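Local atomic coordinates of Mll5499 protein (Mesorhizobium loti, PDB entry 3BDE), a protein that is of unknown function but belongs to the Dabb (stress responsive A/B barrel domain) family, has a ferredoxin-like fold and forms a homodimer. Residues His23-Thr28 and Phe72-Glu77. Sequence-based numbering, arbitrary orientation. Where two conformers were deposited one is given.
Sequences HTVVFT and FGFSME. With EDO (1,2-ethanediol), chain J; EDO (1,2-ethanediol), chain D.
His23, Val25 and Phe27 pair with Met76, Phe74 and Phe72 as the hydrogen-bonded pairs of an antiparallel ladder, two N-H...O bonds to each; Thr24-Ser75 and Val26-Gly73 are the non-hydrogen-bonded pairs between them. CA-H...O contacts supplement the ladder, among them Gly73 CA to Val25 O at 3.1 Å. Phe27, Phe72 and Phe74 form an aromatic cluster on one face. With CG between its backbone N and carbonyl carbon (chi1 64°), the Phe27 ring leans across the neighbouring strand, and its CE1-CZ edge meets the face of Phe74, centroids 4.8 Å apart and planes at 69°. Phe72 CB sits over one face of the Phe27 ring, displaced toward the rim, in a CH-pi contact 3.6 Å from Phe27 CZ. Farther along, selenium of selenomethionine Met76 sits at the edge of the His23 ring, whose NE2 hydrogen-bonds an ethanediol O2 at 3.0 Å while ND1 is held by Asp112. On the other face, Thr24 OG1 accepts a bond from a second ethanediol (both probably from the crystallisation liquor) and also bonds Ile111 O. These central strands of the ferredoxin-like sheet are flanked by strands 58-63 and 105-115; helix 36-50 packs on Phe74, Trp101 of helix 91-104 meets Phe27 edge-to-face, and Tyr113 of the second subunit packs against Val26 on the opposite face.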
loop_
_atom_site.group_PDB
_atom_site.type_symbol
_atom_site.label_atom_id
_atom_site.label_comp_id
_atom_site.label_asym_id
_atom_site.label_seq_id
_atom_site.Cartn_x
_atom_site.Cartn_y
_atom_site.Cartn_z
ATOM N N HIS A 23 -7.661 -0.980 3.284
ATOM C CA HIS A 23 -6.888 -1.199 4.501
ATOM C C HIS A 23 -5.698 -2.067 4.166
ATOM O O HIS A 23 -5.863 -3.174 3.580
ATOM C CB HIS A 23 -7.751 -1.870 5.570
ATOM C CG HIS A 23 -6.988 -2.358 6.763
ATOM N ND1 HIS A 23 -6.138 -1.561 7.490
ATOM C CD2 HIS A 23 -6.982 -3.562 7.372
ATOM C CE1 HIS A 23 -5.624 -2.261 8.483
ATOM N NE2 HIS A 23 -6.110 -3.484 8.424
ATOM N N THR A 24 -4.507 -1.567 4.474
ATOM C CA THR A 24 -3.302 -2.364 4.259
ATOM C C THR A 24 -2.390 -2.361 5.452
ATOM O O THR A 24 -2.362 -1.389 6.235
ATOM C CB THR A 24 -2.472 -1.904 3.028
ATOM O OG1 THR A 24 -1.649 -0.776 3.365
ATOM C CG2 THR A 24 -3.367 -1.571 1.815
ATOM N N VAL A 25 -1.632 -3.452 5.590
ATOM C CA VAL A 25 -0.603 -3.552 6.631
ATOM C C VAL A 25 0.634 -4.195 6.003
ATOM O O VAL A 25 0.497 -5.204 5.331
ATOM C CB VAL A 25 -1.123 -4.326 7.889
ATOM C CG1 VAL A 25 -1.568 -5.781 7.544
ATOM C CG2 VAL A 25 -0.085 -4.315 8.995
ATOM N N VAL A 26 1.805 -3.582 6.193
ATOM C CA VAL A 26 3.085 -4.110 5.707
ATOM C C VAL A 26 3.796 -4.603 6.973
ATOM O O VAL A 26 3.772 -3.912 7.992
ATOM C CB VAL A 26 3.895 -3.039 4.883
ATOM C CG1 VAL A 26 4.489 -1.957 5.764
ATOM C CG2 VAL A 26 4.998 -3.687 4.063
ATOM N N PHE A 27 4.414 -5.783 6.913
ATOM C CA PHE A 27 5.003 -6.357 8.126
ATOM C C PHE A 27 6.109 -7.364 7.922
ATOM O O PHE A 27 6.327 -7.867 6.813
ATOM C CB PHE A 27 3.884 -7.027 8.963
ATOM C CG PHE A 27 3.217 -8.208 8.280
ATOM C CD1 PHE A 27 2.113 -8.022 7.442
ATOM C CD2 PHE A 27 3.662 -9.519 8.508
ATOM C CE1 PHE A 27 1.503 -9.138 6.817
ATOM C CE2 PHE A 27 3.057 -10.618 7.895
ATOM C CZ PHE A 27 1.984 -10.427 7.050
ATOM N N THR A 28 6.783 -7.636 9.032
ATOM C CA THR A 28 7.847 -8.623 9.134
ATOM C C THR A 28 7.504 -9.469 10.354
ATOM O O THR A 28 7.066 -8.940 11.394
ATOM C CB THR A 28 9.218 -7.964 9.296
ATOM O OG1 THR A 28 9.542 -7.308 8.072
ATOM C CG2 THR A 28 10.292 -9.001 9.581
ATOM N N PHE A 72 6.250 -8.597 3.996
ATOM C CA PHE A 72 4.922 -8.974 3.522
ATOM C C PHE A 72 3.925 -7.877 3.687
ATOM O O PHE A 72 4.152 -6.939 4.424
ATOM C CB PHE A 72 4.409 -10.170 4.353
ATOM C CG PHE A 72 5.287 -11.387 4.275
ATOM C CD1 PHE A 72 5.322 -12.146 3.101
ATOM C CD2 PHE A 72 6.037 -11.818 5.375
ATOM C CE1 PHE A 72 6.125 -13.254 2.999
ATOM C CE2 PHE A 72 6.836 -12.936 5.280
ATOM C CZ PHE A 72 6.881 -13.657 4.095
ATOM N N GLY A 73 2.793 -8.041 3.022
ATOM C CA GLY A 73 1.669 -7.157 3.209
ATOM C C GLY A 73 0.334 -7.876 3.131
ATOM O O GLY A 73 0.222 -8.940 2.498
ATOM N N PHE A 74 -0.670 -7.322 3.818
ATOM C CA PHE A 74 -2.058 -7.747 3.611
ATOM C C PHE A 74 -2.787 -6.496 3.138
ATOM O O PHE A 74 -2.503 -5.393 3.624
ATOM C CB PHE A 74 -2.783 -8.253 4.875
ATOM C CG PHE A 74 -2.206 -9.476 5.512
ATOM C CD1 PHE A 74 -1.498 -10.459 4.803
ATOM C CD2 PHE A 74 -2.526 -9.728 6.843
ATOM C CE1 PHE A 74 -1.049 -11.627 5.456
ATOM C CE2 PHE A 74 -2.107 -10.878 7.498
ATOM C CZ PHE A 74 -1.370 -11.832 6.812
ATOM N N SER A 75 -3.657 -6.670 2.151
ATOM C CA SER A 75 -4.494 -5.627 1.591
ATOM C C SER A 75 -5.917 -6.138 1.523
ATOM O O SER A 75 -6.139 -7.307 1.243
ATOM C CB SER A 75 -4.015 -5.259 0.196
ATOM O OG SER A 75 -4.809 -4.253 -0.352
HETATM N N MSE A 76 -6.871 -5.268 1.814
HETATM C CA MSE A 76 -8.307 -5.604 1.688
HETATM C C MSE A 76 -9.081 -4.298 1.547
HETATM O O MSE A 76 -8.598 -3.227 1.924
HETATM C CB MSE A 76 -8.784 -6.417 2.906
HETATM C CG MSE A 76 -8.833 -5.625 4.206
HETATM SE SE MSE A 76 -8.647 -6.733 5.770
HETATM C CE MSE A 76 -6.715 -7.069 5.737
ATOM N N GLU A 77 -10.336 -4.419 1.140
ATOM C CA GLU A 77 -11.210 -3.262 0.948
ATOM C C GLU A 77 -12.528 -3.437 1.694
ATOM O O GLU A 77 -13.054 -4.557 1.798
ATOM C CB GLU A 77 -11.468 -3.052 -0.528
ATOM C CG GLU A 77 -10.159 -2.660 -1.268
ATOM C CD GLU A 77 -10.345 -2.402 -2.743
ATOM O OE1 GLU A 77 -11.476 -2.406 -3.253
ATOM O OE2 GLU A 77 -9.331 -2.195 -3.411
HETATM C C1 EDO J . -0.063 -0.391 0.819
HETATM O O1 EDO J . 0.698 -0.782 1.967
HETATM C C2 EDO J . 0.816 0.280 -0.215
HETATM O O2 EDO J . 1.021 1.662 0.072
HETATM C C1 EDO D . -4.792 -7.822 10.642
HETATM O O1 EDO D . -5.046 -7.248 11.927
HETATM C C2 EDO D . -4.929 -6.768 9.561
HETATM O O2 EDO D . -6.260 -6.256 9.635
#